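Local coordinates for cupin 2 conserved barrel domain protein (PDB 3RNS) that is of unknown function but belongs to the cupin superfamily of beta-barrel proteins, at residues A24-M29 / K46-T51; F42-D47 / Y93-R98; N65-I70 / A97-K102. All coordinates share one frame; numbering follows the deposited sequence.

The three interactions follow one end of the barrel in the first half of the chain, where the sheet holding strands 26-33, 37-44 and 101-108 meets the smaller one holding 49-52, 93-97 and 67-72. Interaction 1 is the surface contact, made by van der Waals packing and one bridging water. Interaction 2, its centre about 5 Å from those of both others, combines buried apolar packing with a salt bridge toward the surface, and shares Lys46 and Asp47 with interaction 1 and Ala97 and Arg98 with interaction 3. Interaction 3 is the most polar, a turn bound by main-chain, amide and carboxylate hydrogen bonds, and is likewise partly buried.

Interaction 1: A24-M29 / K46-T51; sequences AEVVSM and KDEEIT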
ATOM      1  N   ALA A  24      -2.644  -4.081 -24.038  1.00 45.64           N
ATOM      2  CA  ALA A  24      -1.853  -5.317 -24.064  1.00 44.86           C
ATOM      3  C   ALA A  24      -0.481  -5.285 -23.321  1.00 43.37           C
ATOM      4  O   ALA A  24       0.322  -6.201 -23.460  1.00 44.78           O
ATOM      5  CB  ALA A  24      -1.703  -5.805 -25.509  1.00 47.47           C
ATOM      6  N   GLU A  25      -0.243  -4.266 -22.501  1.00 40.18           N
ATOM      7  CA  GLU A  25       0.987  -4.161 -21.732  1.00 39.12           C
ATOM      8  C   GLU A  25       0.743  -4.499 -20.263  1.00 36.13           C
ATOM      9  O   GLU A  25      -0.317  -4.234 -19.718  1.00 34.76           O
ATOM     10  CB  GLU A  25       1.498  -2.720 -21.715  1.00 39.46           C
ATOM     11  CG  GLU A  25       2.155  -2.193 -22.989  1.00 44.80           C
ATOM     12  CD  GLU A  25       2.534  -0.709 -22.843  1.00 48.28           C
ATOM     13  OE1 GLU A  25       2.177  -0.053 -21.812  1.00 51.51           O
ATOM     14  OE2 GLU A  25       3.189  -0.185 -23.759  1.00 53.00           O
ATOM     15  N   VAL A  26       1.763  -5.045 -19.621  1.00 34.01           N
ATOM     16  CA  VAL A  26       1.852  -5.090 -18.158  1.00 32.38           C
ATOM     17  C   VAL A  26       3.090  -4.293 -17.816  1.00 31.19           C
ATOM     18  O   VAL A  26       4.198  -4.546 -18.358  1.00 32.44           O
ATOM     19  CB  VAL A  26       1.992  -6.533 -17.625  1.00 34.25           C
ATOM     20  CG1 VAL A  26       2.214  -6.571 -16.075  1.00 34.13           C
ATOM     21  CG2 VAL A  26       0.728  -7.402 -18.019  1.00 34.10           C
ATOM     22  N   VAL A  27       2.918  -3.319 -16.953  1.00 29.45           N
ATOM     23  CA  VAL A  27       4.009  -2.462 -16.547  1.00 29.62           C
ATOM     24  C   VAL A  27       4.223  -2.663 -15.065  1.00 29.64           C
ATOM     25  O   VAL A  27       3.254  -2.770 -14.288  1.00 29.10           O
ATOM     26  CB  VAL A  27       3.721  -0.975 -16.888  1.00 29.50           C
ATOM     27  CG1 VAL A  27       4.884  -0.047 -16.370  1.00 29.37           C
ATOM     28  CG2 VAL A  27       3.490  -0.811 -18.416  1.00 29.00           C
ATOM     29  N   SER A  28       5.489  -2.730 -14.669  1.00 29.04           N
ATOM     30  CA  SER A  28       5.832  -2.847 -13.262  1.00 29.15           C
ATOM     31  C   SER A  28       7.012  -1.987 -12.871  1.00 29.95           C
ATOM     32  O   SER A  28       7.879  -1.621 -13.676  1.00 29.31           O
ATOM     33  CB  SER A  28       6.037  -4.328 -12.888  1.00 29.98           C
ATOM     34  OG  SER A  28       7.294  -4.848 -13.292  1.00 33.14           O
HETATM   35  N   MSE A  29       7.085  -1.724 -11.581  1.00 30.55           N
HETATM   36  CA  MSE A  29       8.098  -0.847 -11.014  1.00 32.08           C
HETATM   37  C   MSE A  29       8.332  -1.242  -9.556  1.00 32.06           C
HETATM   38  O   MSE A  29       7.362  -1.324  -8.750  1.00 30.92           O
HETATM   39  CB  MSE A  29       7.427   0.532 -11.031  1.00 33.06           C
HETATM   40  CG  MSE A  29       8.194   1.694 -10.592  1.00 38.66           C
HETATM   41 SE   MSE A  29       6.894   3.188 -10.843  0.60 40.26          SE
HETATM   42  CE  MSE A  29       8.317   4.244 -10.561  1.00 28.70           C
ATOM     43  N   LYS A  46      -6.320  -4.124 -19.772  1.00 40.11           N
ATOM     44  CA  LYS A  46      -7.462  -5.023 -19.861  1.00 41.91           C
ATOM     45  C   LYS A  46      -7.104  -6.319 -20.492  1.00 41.92           C
ATOM     46  O   LYS A  46      -6.456  -6.351 -21.515  1.00 40.84           O
ATOM     47  CB  LYS A  46      -8.569  -4.381 -20.675  1.00 43.27           C
ATOM     48  CG  LYS A  46      -9.795  -5.258 -20.805  1.00 48.64           C
ATOM     49  CD  LYS A  46     -10.864  -4.578 -21.683  1.00 53.16           C
ATOM     50  CE  LYS A  46     -12.114  -5.428 -21.787  1.00 57.15           C
ATOM     51  NZ  LYS A  46     -13.348  -4.560 -21.806  1.00 58.81           N
ATOM     52  N   ASP A  47      -7.534  -7.382 -19.856  1.00 43.36           N
ATOM     53  CA  ASP A  47      -7.365  -8.748 -20.319  1.00 45.60           C
ATOM     54  C   ASP A  47      -5.959  -9.289 -20.216  1.00 45.72           C
ATOM     55  O   ASP A  47      -5.741 -10.427 -20.567  1.00 47.31           O
ATOM     56  CB  ASP A  47      -7.987  -9.000 -21.724  1.00 48.15           C
ATOM     57  CG  ASP A  47      -9.552  -8.983 -21.694  1.00 52.76           C
ATOM     58  OD1 ASP A  47     -10.180  -9.268 -20.633  1.00 58.32           O
ATOM     59  OD2 ASP A  47     -10.158  -8.657 -22.721  1.00 58.68           O
ATOM     60  N   GLU A  48      -4.994  -8.527 -19.704  1.00 45.29           N
ATOM     61  CA  GLU A  48      -3.662  -9.096 -19.472  1.00 45.29           C
ATOM     62  C   GLU A  48      -3.649  -9.836 -18.159  1.00 46.50           C
ATOM     63  O   GLU A  48      -4.548  -9.687 -17.334  1.00 44.56           O
ATOM     64  CB  GLU A  48      -2.597  -7.985 -19.466  1.00 44.35           C
ATOM     65  CG  GLU A  48      -2.481  -7.295 -20.854  1.00 45.56           C
ATOM     66  CD  GLU A  48      -2.033  -8.276 -21.950  1.00 50.00           C
ATOM     67  OE1 GLU A  48      -0.941  -8.863 -21.808  1.00 53.79           O
ATOM     68  OE2 GLU A  48      -2.757  -8.484 -22.942  1.00 52.99           O
ATOM     69  N   GLU A  49      -2.607 -10.626 -17.950  1.00 49.50           N
ATOM     70  CA  GLU A  49      -2.425 -11.278 -16.666  1.00 52.61           C
ATOM     71  C   GLU A  49      -0.985 -11.391 -16.185  1.00 53.27           C
ATOM     72  O   GLU A  49      -0.048 -11.370 -16.971  1.00 54.37           O
ATOM     73  CB  GLU A  49      -3.056 -12.660 -16.699  1.00 54.71           C
ATOM     74  CG  GLU A  49      -2.522 -13.576 -17.745  1.00 60.26           C
ATOM     75  CD  GLU A  49      -3.299 -14.894 -17.776  1.00 67.62           C
ATOM     76  OE1 GLU A  49      -2.651 -15.939 -17.539  1.00 72.39           O
ATOM     77  OE2 GLU A  49      -4.544 -14.886 -18.014  1.00 71.48           O
ATOM     78  N   ILE A  50      -0.829 -11.506 -14.879  1.00 54.02           N
ATOM     79  CA  ILE A  50       0.441 -11.899 -14.303  1.00 55.75           C
ATOM     80  C   ILE A  50       0.208 -13.291 -13.673  1.00 57.63           C
ATOM     81  O   ILE A  50      -0.862 -13.551 -13.120  1.00 56.90           O
ATOM     82  CB  ILE A  50       1.011 -10.806 -13.315  1.00 54.95           C
ATOM     83  CG1 ILE A  50       0.178 -10.682 -12.051  1.00 56.59           C
ATOM     84  CG2 ILE A  50       1.006  -9.410 -13.963  1.00 53.35           C
ATOM     85  CD1 ILE A  50       0.451  -9.398 -11.200  1.00 56.94           C
ATOM     86  N   THR A  51       1.176 -14.193 -13.821  1.00 59.93           N
ATOM     87  CA  THR A  51       1.108 -15.526 -13.203  1.00 62.64           C
ATOM     88  C   THR A  51       2.270 -15.669 -12.247  1.00 63.46           C
ATOM     89  O   THR A  51       3.370 -15.240 -12.555  1.00 63.60           O
ATOM     90  CB  THR A  51       1.182 -16.672 -14.223  1.00 64.03           C
ATOM     91  OG1 THR A  51       2.335 -16.500 -15.041  1.00 66.56           O
ATOM     92  CG2 THR A  51      -0.035 -16.722 -15.108  1.00 63.91           C
TER
HETATM   93  O   HOH W   1      -5.308  -4.326 -23.356  1.00 45.57           O
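Glu48 lies against the main chain at Ala24, and Val26 touches both Glu48 and Ile50. Glu48 packs on Ala24 with both its CG and its carboxylate, without a hydrogen bond: CG is 3.8 Å from Ala24 C, and OE2 comes to 3.5 Å from Ala24 CA. Because the chain bends at chi2 (-62°), the carboxylate folds back over this backbone. Glu48 OE1 and Ala24 O sit 3.4 Å apart, but both are acceptors and do not bond. Val26 sends its two branches to different partners. CG2 rests 3.7 Å from Glu48 CB, while CG1, anti to the backbone N (chi1 175°), meets Ile50 CG2 at 3.7 Å, the two side chains crossing at about a right angle. Here the outermost strands of two antiparallel sheets of a cupin-type barrel, 26-33 and 49-52, come together with no direct hydrogen bond. An alanine in place of Glu48 would probably leave the Ala24 backbone without the chain and carboxylate that cover it, while the CB contact with Val26 would remain. One water joins the segments, accepting from Ala24 N at 2.8 Å and donating to Lys46 O at 3.0 Å. Further out, Glu25 and Val27 are paired through their backbones with Ala45 and Ser43, which fixes strand 26-33, and Glu25 OE1 takes the backbone N-H of Lys22. Ile50 packs on Phe42, Leu44 and Ile95.

Interaction 2: F42-D47 / Y93-R98; sequences FSLAKD and YSIEAR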
ATOM      1  N   PHE A  42       2.193  -2.476 -10.049  1.00 29.49           N
ATOM      2  CA  PHE A  42       1.787  -3.075 -11.311  1.00 29.06           C
ATOM      3  C   PHE A  42       0.645  -2.328 -11.939  1.00 29.56           C
ATOM      4  O   PHE A  42      -0.283  -1.897 -11.225  1.00 29.65           O
ATOM      5  CB  PHE A  42       1.316  -4.509 -11.072  1.00 30.93           C
ATOM      6  CG  PHE A  42       2.433  -5.479 -10.822  1.00 31.28           C
ATOM      7  CD1 PHE A  42       2.986  -5.611  -9.573  1.00 32.84           C
ATOM      8  CD2 PHE A  42       2.949  -6.228 -11.857  1.00 35.06           C
ATOM      9  CE1 PHE A  42       4.026  -6.499  -9.364  1.00 35.74           C
ATOM     10  CE2 PHE A  42       3.990  -7.140 -11.649  1.00 35.70           C
ATOM     11  CZ  PHE A  42       4.514  -7.266 -10.399  1.00 37.26           C
ATOM     12  N   SER A  43       0.692  -2.153 -13.261  1.00 29.50           N
ATOM     13  CA  SER A  43      -0.488  -1.747 -14.039  1.00 30.11           C
ATOM     14  C   SER A  43      -0.690  -2.740 -15.156  1.00 31.01           C
ATOM     15  O   SER A  43       0.224  -2.966 -15.960  1.00 30.37           O
ATOM     16  CB  SER A  43      -0.300  -0.337 -14.604  1.00 31.20           C
ATOM     17  OG  SER A  43      -1.386   0.064 -15.410  1.00 30.92           O
ATOM     18  N   LEU A  44      -1.852  -3.391 -15.171  1.00 31.15           N
ATOM     19  CA  LEU A  44      -2.190  -4.391 -16.161  1.00 32.83           C
ATOM     20  C   LEU A  44      -3.273  -3.860 -17.080  1.00 33.66           C
ATOM     21  O   LEU A  44      -4.304  -3.409 -16.611  1.00 34.77           O
ATOM     22  CB  LEU A  44      -2.756  -5.644 -15.491  1.00 33.45           C
ATOM     23  CG  LEU A  44      -1.859  -6.592 -14.735  1.00 35.56           C
ATOM     24  CD1 LEU A  44      -1.328  -5.903 -13.483  1.00 34.46           C
ATOM     25  CD2 LEU A  44      -2.666  -7.871 -14.380  1.00 35.39           C
ATOM     26  N   ALA A  45      -3.055  -3.924 -18.377  1.00 34.91           N
ATOM     27  CA  ALA A  45      -4.056  -3.488 -19.351  1.00 36.67           C
ATOM     28  C   ALA A  45      -5.141  -4.532 -19.336  1.00 38.18           C
ATOM     29  O   ALA A  45      -4.913  -5.682 -18.935  1.00 38.46           O
ATOM     30  CB  ALA A  45      -3.470  -3.375 -20.792  1.00 35.35           C
ATOM     31  N   LYS A  46      -6.320  -4.124 -19.772  1.00 40.11           N
ATOM     32  CA  LYS A  46      -7.462  -5.023 -19.861  1.00 41.91           C
ATOM     33  C   LYS A  46      -7.104  -6.319 -20.492  1.00 41.92           C
ATOM     34  O   LYS A  46      -6.456  -6.351 -21.515  1.00 40.84           O
ATOM     35  CB  LYS A  46      -8.569  -4.381 -20.675  1.00 43.27           C
ATOM     36  CG  LYS A  46      -9.795  -5.258 -20.805  1.00 48.64           C
ATOM     37  CD  LYS A  46     -10.864  -4.578 -21.683  1.00 53.16           C
ATOM     38  CE  LYS A  46     -12.114  -5.428 -21.787  1.00 57.15           C
ATOM     39  NZ  LYS A  46     -13.348  -4.560 -21.806  1.00 58.81           N
ATOM     40  N   ASP A  47      -7.534  -7.382 -19.856  1.00 43.36           N
ATOM     41  CA  ASP A  47      -7.365  -8.748 -20.319  1.00 45.60           C
ATOM     42  C   ASP A  47      -5.959  -9.289 -20.216  1.00 45.72           C
ATOM     43  O   ASP A  47      -5.741 -10.427 -20.567  1.00 47.31           O
ATOM     44  CB  ASP A  47      -7.987  -9.000 -21.724  1.00 48.15           C
ATOM     45  CG  ASP A  47      -9.552  -8.983 -21.694  1.00 52.76           C
ATOM     46  OD1 ASP A  47     -10.180  -9.268 -20.633  1.00 58.32           O
ATOM     47  OD2 ASP A  47     -10.158  -8.657 -22.721  1.00 58.68           O
ATOM     48  N   TYR A  93      -0.722 -18.850  -8.389  1.00 57.52           N
ATOM     49  CA  TYR A  93      -1.848 -17.982  -8.684  1.00 54.12           C
ATOM     50  C   TYR A  93      -1.649 -17.242 -10.000  1.00 51.68           C
ATOM     51  O   TYR A  93      -0.569 -17.200 -10.564  1.00 49.22           O
ATOM     52  CB  TYR A  93      -2.124 -17.013  -7.519  1.00 53.02           C
ATOM     53  CG  TYR A  93      -1.033 -15.989  -7.219  1.00 50.89           C
ATOM     54  CD1 TYR A  93       0.030 -16.300  -6.375  1.00 50.51           C
ATOM     55  CD2 TYR A  93      -1.073 -14.710  -7.770  1.00 48.50           C
ATOM     56  CE1 TYR A  93       1.021 -15.378  -6.103  1.00 49.71           C
ATOM     57  CE2 TYR A  93      -0.096 -13.770  -7.486  1.00 47.55           C
ATOM     58  CZ  TYR A  93       0.946 -14.111  -6.646  1.00 48.30           C
ATOM     59  OH  TYR A  93       1.935 -13.199  -6.379  1.00 49.71           O
ATOM     60  N   SER A  94      -2.741 -16.697 -10.496  1.00 50.42           N
ATOM     61  CA  SER A  94      -2.697 -15.787 -11.603  1.00 49.21           C
ATOM     62  C   SER A  94      -3.578 -14.612 -11.221  1.00 47.35           C
ATOM     63  O   SER A  94      -4.496 -14.768 -10.394  1.00 48.07           O
ATOM     64  CB  SER A  94      -3.186 -16.467 -12.895  1.00 50.42           C
ATOM     65  OG  SER A  94      -4.505 -16.974 -12.731  1.00 53.97           O
ATOM     66  N   ILE A  95      -3.289 -13.453 -11.817  1.00 45.72           N
ATOM     67  CA  ILE A  95      -4.123 -12.231 -11.688  1.00 45.12           C
ATOM     68  C   ILE A  95      -4.505 -11.705 -13.078  1.00 44.07           C
ATOM     69  O   ILE A  95      -3.608 -11.399 -13.890  1.00 44.81           O
ATOM     70  CB  ILE A  95      -3.397 -11.116 -10.957  1.00 44.62           C
ATOM     71  CG1 ILE A  95      -2.883 -11.614  -9.589  1.00 48.16           C
ATOM     72  CG2 ILE A  95      -4.308  -9.901 -10.754  1.00 43.21           C
ATOM     73  CD1 ILE A  95      -2.199 -10.512  -8.740  1.00 47.84           C
ATOM     74  N   GLU A  96      -5.812 -11.629 -13.345  1.00 42.10           N
ATOM     75  CA  GLU A  96      -6.341 -11.169 -14.623  1.00 41.93           C
ATOM     76  C   GLU A  96      -6.996  -9.811 -14.459  1.00 39.52           C
ATOM     77  O   GLU A  96      -7.783  -9.569 -13.548  1.00 38.52           O
ATOM     78  CB  GLU A  96      -7.359 -12.164 -15.203  1.00 43.40           C
ATOM     79  CG  GLU A  96      -6.797 -13.535 -15.493  1.00 48.31           C
ATOM     80  CD  GLU A  96      -7.791 -14.489 -16.247  1.00 54.31           C
ATOM     81  OE1 GLU A  96      -7.392 -15.626 -16.595  1.00 56.68           O
ATOM     82  OE2 GLU A  96      -8.954 -14.101 -16.485  1.00 57.41           O
ATOM     83  N   ALA A  97      -6.662  -8.913 -15.355  1.00 38.38           N
ATOM     84  CA  ALA A  97      -7.281  -7.599 -15.390  1.00 38.21           C
ATOM     85  C   ALA A  97      -8.566  -7.615 -16.247  1.00 40.46           C
ATOM     86  O   ALA A  97      -8.511  -7.964 -17.417  1.00 40.79           O
ATOM     87  CB  ALA A  97      -6.268  -6.582 -15.962  1.00 34.89           C
ATOM     88  N   ARG A  98      -9.696  -7.186 -15.672  1.00 42.56           N
ATOM     89  CA  ARG A  98     -10.966  -7.045 -16.398  1.00 44.70           C
ATOM     90  C   ARG A  98     -11.076  -5.682 -17.061  1.00 44.83           C
ATOM     91  O   ARG A  98     -11.823  -5.503 -17.986  1.00 46.36           O
ATOM     92  CB  ARG A  98     -12.149  -7.236 -15.442  1.00 45.42           C
ATOM     93  CG  ARG A  98     -12.214  -8.648 -14.906  1.00 50.74           C
ATOM     94  CD  ARG A  98     -12.731  -9.634 -15.967  1.00 57.52           C
ATOM     95  NE  ARG A  98     -11.844 -10.794 -16.059  1.00 61.09           N
ATOM     96  CZ  ARG A  98     -10.965 -11.026 -17.016  1.00 62.66           C
ATOM     97  NH1 ARG A  98     -10.835 -10.215 -18.054  1.00 64.95           N
ATOM     98  NH2 ARG A  98     -10.216 -12.107 -16.935  1.00 65.93           N
TER
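The Arg98 guanidinium receives Asp47 OD1 at its edge, in its own plane, with NH1 2.8 Å from that oxygen. The Asp47 carboxylate is turned 49° from the guanidinium, and the hydrogen bond within this salt bridge is weak, its angle at hydrogen only 119°. Bends at chi2 and chi3 curl the Arg98 chain back, so that a residue whose CB points away from segment 42-47 still presents NH1 to Asp47. NH2 faces Glu96 OE2, modelled doubtfully close, and NE has a long, weak ion pair with Glu69. Beside this network the backbone makes a firmer link: Asp47 N donates to Ala97 O at 2.7 Å, tying the turn after strand 37-44 to the end of strand 93-97. The aliphatic part of Lys46 runs alongside the Arg98 carbonyl, with CG 3.5 Å from Arg98 O. Inward the chemistry turns apolar. Ala97 CB lies 3.7 Å from Leu44 CB and 3.4 Å from Ala45 O, while Leu44 CD2 reaches the Ile95 carbonyl, 3.7 Å from its O. Leu44 and Ile95 also share Ile50 as a neighbour, inside the barrel-shaped sandwich of the two sheets. Set between Asp47 and Glu96, whose carboxylates are near but not in contact, and with Glu69 as a weaker third partner, Arg98 probably offsets their charges, while Leu44 and Ala97 pack in the buried part, where strand 37-44 of one sheet meets 93-97 of the other.

Interaction 3: N65-I70 / A97-K102; sequences NGNGEI and ARDNLK
Asp99 and Asn67 meet through both carboxylate oxygens. Asp99 OD1 takes the Asn67 backbone N-H at 2.7 Å on its syn lone pair, and OD2 takes Asn67 ND2 at 2.8 Å, close to the plane of the amide. The carboxylate gets there because CG sits between the backbone N and the carbonyl carbon (chi1 54°). Asn67 OD1 turns to Ser80. A second side-chain amide hydrogen bond runs from Asn65 ND2 to Asn100 O, 2.9 Å. Main-chain bonds frame these: Lys102 N to Asn65 O at 2.9 Å and Arg98 N to Asn67 O at 3.0 Å. Of the charged pairs, Arg98 NE to Glu69 OE1 is weak at 3.3 Å, with the two planar groups almost perpendicular, and Lys76 holds the other Glu69 oxygen; Arg98 NH1 and NH2 pair with Asp47 and Glu96. Leu101 CD1 packs 3.4 Å from Asn65 O; the apolar contact is between Asn65 CB and Lys102 CB, 3.7 Å apart. Gly66 has positive phi, and a side chain there would collide with Asp99 and Asn100. Two turns thus meet where strands 59-65 and 101-108 of one sheet pass into 67-72 and 93-97 of the other, as in the cupin jelly-roll.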
ATOM      1  N   ASN A  65      -6.849   0.789  -8.598  1.00 31.97           N
ATOM      2  CA  ASN A  65      -7.552   1.129  -9.843  1.00 33.21           C
ATOM      3  C   ASN A  65      -8.075  -0.132 -10.447  1.00 33.37           C
ATOM      4  O   ASN A  65      -7.358  -1.158 -10.532  1.00 32.50           O
ATOM      5  CB  ASN A  65      -6.643   1.787 -10.915  1.00 33.05           C
ATOM      6  CG  ASN A  65      -7.442   2.613 -11.956  1.00 35.48           C
ATOM      7  OD1 ASN A  65      -7.926   3.694 -11.656  1.00 36.81           O
ATOM      8  ND2 ASN A  65      -7.519   2.121 -13.193  1.00 36.13           N
ATOM      9  N   GLY A  66      -9.300  -0.025 -10.944  1.00 34.13           N
ATOM     10  CA  GLY A  66      -9.861  -1.054 -11.784  1.00 34.52           C
ATOM     11  C   GLY A  66     -10.384  -2.257 -11.057  1.00 35.46           C
ATOM     12  O   GLY A  66     -10.680  -2.215  -9.856  1.00 33.59           O
ATOM     13  N   ASN A  67     -10.496  -3.344 -11.815  1.00 37.91           N
ATOM     14  CA  ASN A  67     -11.159  -4.560 -11.385  1.00 40.36           C
ATOM     15  C   ASN A  67     -10.420  -5.713 -11.949  1.00 39.92           C
ATOM     16  O   ASN A  67     -10.049  -5.638 -13.086  1.00 40.25           O
ATOM     17  CB  ASN A  67     -12.577  -4.650 -12.005  1.00 43.03           C
ATOM     18  CG  ASN A  67     -13.517  -3.655 -11.420  1.00 45.46           C
ATOM     19  OD1 ASN A  67     -14.000  -3.828 -10.295  1.00 53.18           O
ATOM     20  ND2 ASN A  67     -13.769  -2.581 -12.158  1.00 48.09           N
ATOM     21  N   GLY A  68     -10.316  -6.801 -11.207  1.00 40.30           N
ATOM     22  CA  GLY A  68      -9.791  -8.029 -11.750  1.00 41.97           C
ATOM     23  C   GLY A  68     -10.189  -9.274 -11.002  1.00 44.13           C
ATOM     24  O   GLY A  68     -11.036  -9.228 -10.118  1.00 42.88           O
ATOM     25  N   GLU A  69      -9.565 -10.386 -11.382  1.00 46.59           N
ATOM     26  CA  GLU A  69      -9.862 -11.704 -10.839  1.00 50.36           C
ATOM     27  C   GLU A  69      -8.548 -12.411 -10.482  1.00 51.73           C
ATOM     28  O   GLU A  69      -7.581 -12.354 -11.255  1.00 50.40           O
ATOM     29  CB  GLU A  69     -10.664 -12.507 -11.857  1.00 52.33           C
ATOM     30  CG  GLU A  69     -11.922 -11.759 -12.318  1.00 56.52           C
ATOM     31  CD  GLU A  69     -12.919 -12.617 -13.127  1.00 62.76           C
ATOM     32  OE1 GLU A  69     -12.513 -13.315 -14.082  1.00 66.21           O
ATOM     33  OE2 GLU A  69     -14.136 -12.568 -12.810  1.00 66.47           O
ATOM     34  N   ILE A  70      -8.509 -13.035  -9.307  1.00 53.82           N
ATOM     35  CA  ILE A  70      -7.338 -13.767  -8.870  1.00 55.99           C
ATOM     36  C   ILE A  70      -7.750 -15.211  -8.796  1.00 59.53           C
ATOM     37  O   ILE A  70      -8.793 -15.510  -8.241  1.00 61.24           O
ATOM     38  CB  ILE A  70      -6.837 -13.335  -7.481  1.00 55.91           C
ATOM     39  CG1 ILE A  70      -7.062 -11.831  -7.221  1.00 56.40           C
ATOM     40  CG2 ILE A  70      -5.346 -13.655  -7.336  1.00 55.47           C
ATOM     41  CD1 ILE A  70      -5.982 -10.916  -7.776  1.00 55.91           C
ATOM     42  N   ALA A  97      -6.662  -8.913 -15.355  1.00 38.38           N
ATOM     43  CA  ALA A  97      -7.281  -7.599 -15.390  1.00 38.21           C
ATOM     44  C   ALA A  97      -8.566  -7.615 -16.247  1.00 40.46           C
ATOM     45  O   ALA A  97      -8.511  -7.964 -17.417  1.00 40.79           O
ATOM     46  CB  ALA A  97      -6.268  -6.582 -15.962  1.00 34.89           C
ATOM     47  N   ARG A  98      -9.696  -7.186 -15.672  1.00 42.56           N
ATOM     48  CA  ARG A  98     -10.966  -7.045 -16.398  1.00 44.70           C
ATOM     49  C   ARG A  98     -11.076  -5.682 -17.061  1.00 44.83           C
ATOM     50  O   ARG A  98     -11.823  -5.503 -17.986  1.00 46.36           O
ATOM     51  CB  ARG A  98     -12.149  -7.236 -15.442  1.00 45.42           C
ATOM     52  CG  ARG A  98     -12.214  -8.648 -14.906  1.00 50.74           C
ATOM     53  CD  ARG A  98     -12.731  -9.634 -15.967  1.00 57.52           C
ATOM     54  NE  ARG A  98     -11.844 -10.794 -16.059  1.00 61.09           N
ATOM     55  CZ  ARG A  98     -10.965 -11.026 -17.016  1.00 62.66           C
ATOM     56  NH1 ARG A  98     -10.835 -10.215 -18.054  1.00 64.95           N
ATOM     57  NH2 ARG A  98     -10.216 -12.107 -16.935  1.00 65.93           N
ATOM     58  N   ASP A  99     -10.319  -4.727 -16.550  1.00 44.46           N
ATOM     59  CA  ASP A  99     -10.152  -3.396 -17.120  1.00 44.96           C
ATOM     60  C   ASP A  99      -8.692  -2.988 -16.748  1.00 43.08           C
ATOM     61  O   ASP A  99      -7.834  -3.876 -16.590  1.00 43.63           O
ATOM     62  CB  ASP A  99     -11.191  -2.460 -16.512  1.00 45.77           C
ATOM     63  CG  ASP A  99     -11.154  -2.472 -15.004  1.00 48.77           C
ATOM     64  OD1 ASP A  99     -10.064  -2.787 -14.433  1.00 51.40           O
ATOM     65  OD2 ASP A  99     -12.211  -2.173 -14.391  1.00 54.55           O
ATOM     66  N   ASN A 100      -8.381  -1.703 -16.596  1.00 40.96           N
ATOM     67  CA  ASN A 100      -6.991  -1.329 -16.237  1.00 39.03           C
ATOM     68  C   ASN A 100      -6.760  -1.490 -14.727  1.00 35.82           C
ATOM     69  O   ASN A 100      -7.127  -0.640 -13.950  1.00 35.77           O
ATOM     70  CB  ASN A 100      -6.713   0.091 -16.679  1.00 39.89           C
ATOM     71  CG  ASN A 100      -5.233   0.524 -16.454  1.00 40.78           C
ATOM     72  OD1 ASN A 100      -4.970   1.718 -16.522  1.00 45.64           O
ATOM     73  ND2 ASN A 100      -4.282  -0.424 -16.212  1.00 39.36           N
ATOM     74  N   LEU A 101      -6.188  -2.624 -14.344  1.00 34.06           N
ATOM     75  CA  LEU A 101      -6.015  -3.016 -12.961  1.00 32.42           C
ATOM     76  C   LEU A 101      -4.666  -2.540 -12.472  1.00 31.11           C
ATOM     77  O   LEU A 101      -3.654  -2.794 -13.112  1.00 29.61           O
ATOM     78  CB  LEU A 101      -6.095  -4.523 -12.854  1.00 32.54           C
ATOM     79  CG  LEU A 101      -5.944  -5.053 -11.447  1.00 32.97           C
ATOM     80  CD1 LEU A 101      -7.107  -4.553 -10.518  1.00 25.62           C
ATOM     81  CD2 LEU A 101      -5.839  -6.561 -11.532  1.00 30.78           C
ATOM     82  N   LYS A 102      -4.660  -1.811 -11.361  1.00 29.15           N
ATOM     83  CA  LYS A 102      -3.410  -1.344 -10.797  1.00 28.00           C
ATOM     84  C   LYS A 102      -3.290  -1.844  -9.372  1.00 28.52           C
ATOM     85  O   LYS A 102      -4.260  -1.811  -8.588  1.00 29.59           O
ATOM     86  CB  LYS A 102      -3.306   0.182 -10.859  1.00 27.09           C
ATOM     87  CG  LYS A 102      -3.319   0.711 -12.322  1.00 28.14           C
ATOM     88  CD  LYS A 102      -3.114   2.181 -12.375  1.00 28.21           C
ATOM     89  CE  LYS A 102      -3.217   2.718 -13.818  1.00 29.35           C
ATOM     90  NZ  LYS A 102      -3.000   4.197 -13.777  1.00 27.01           N
TER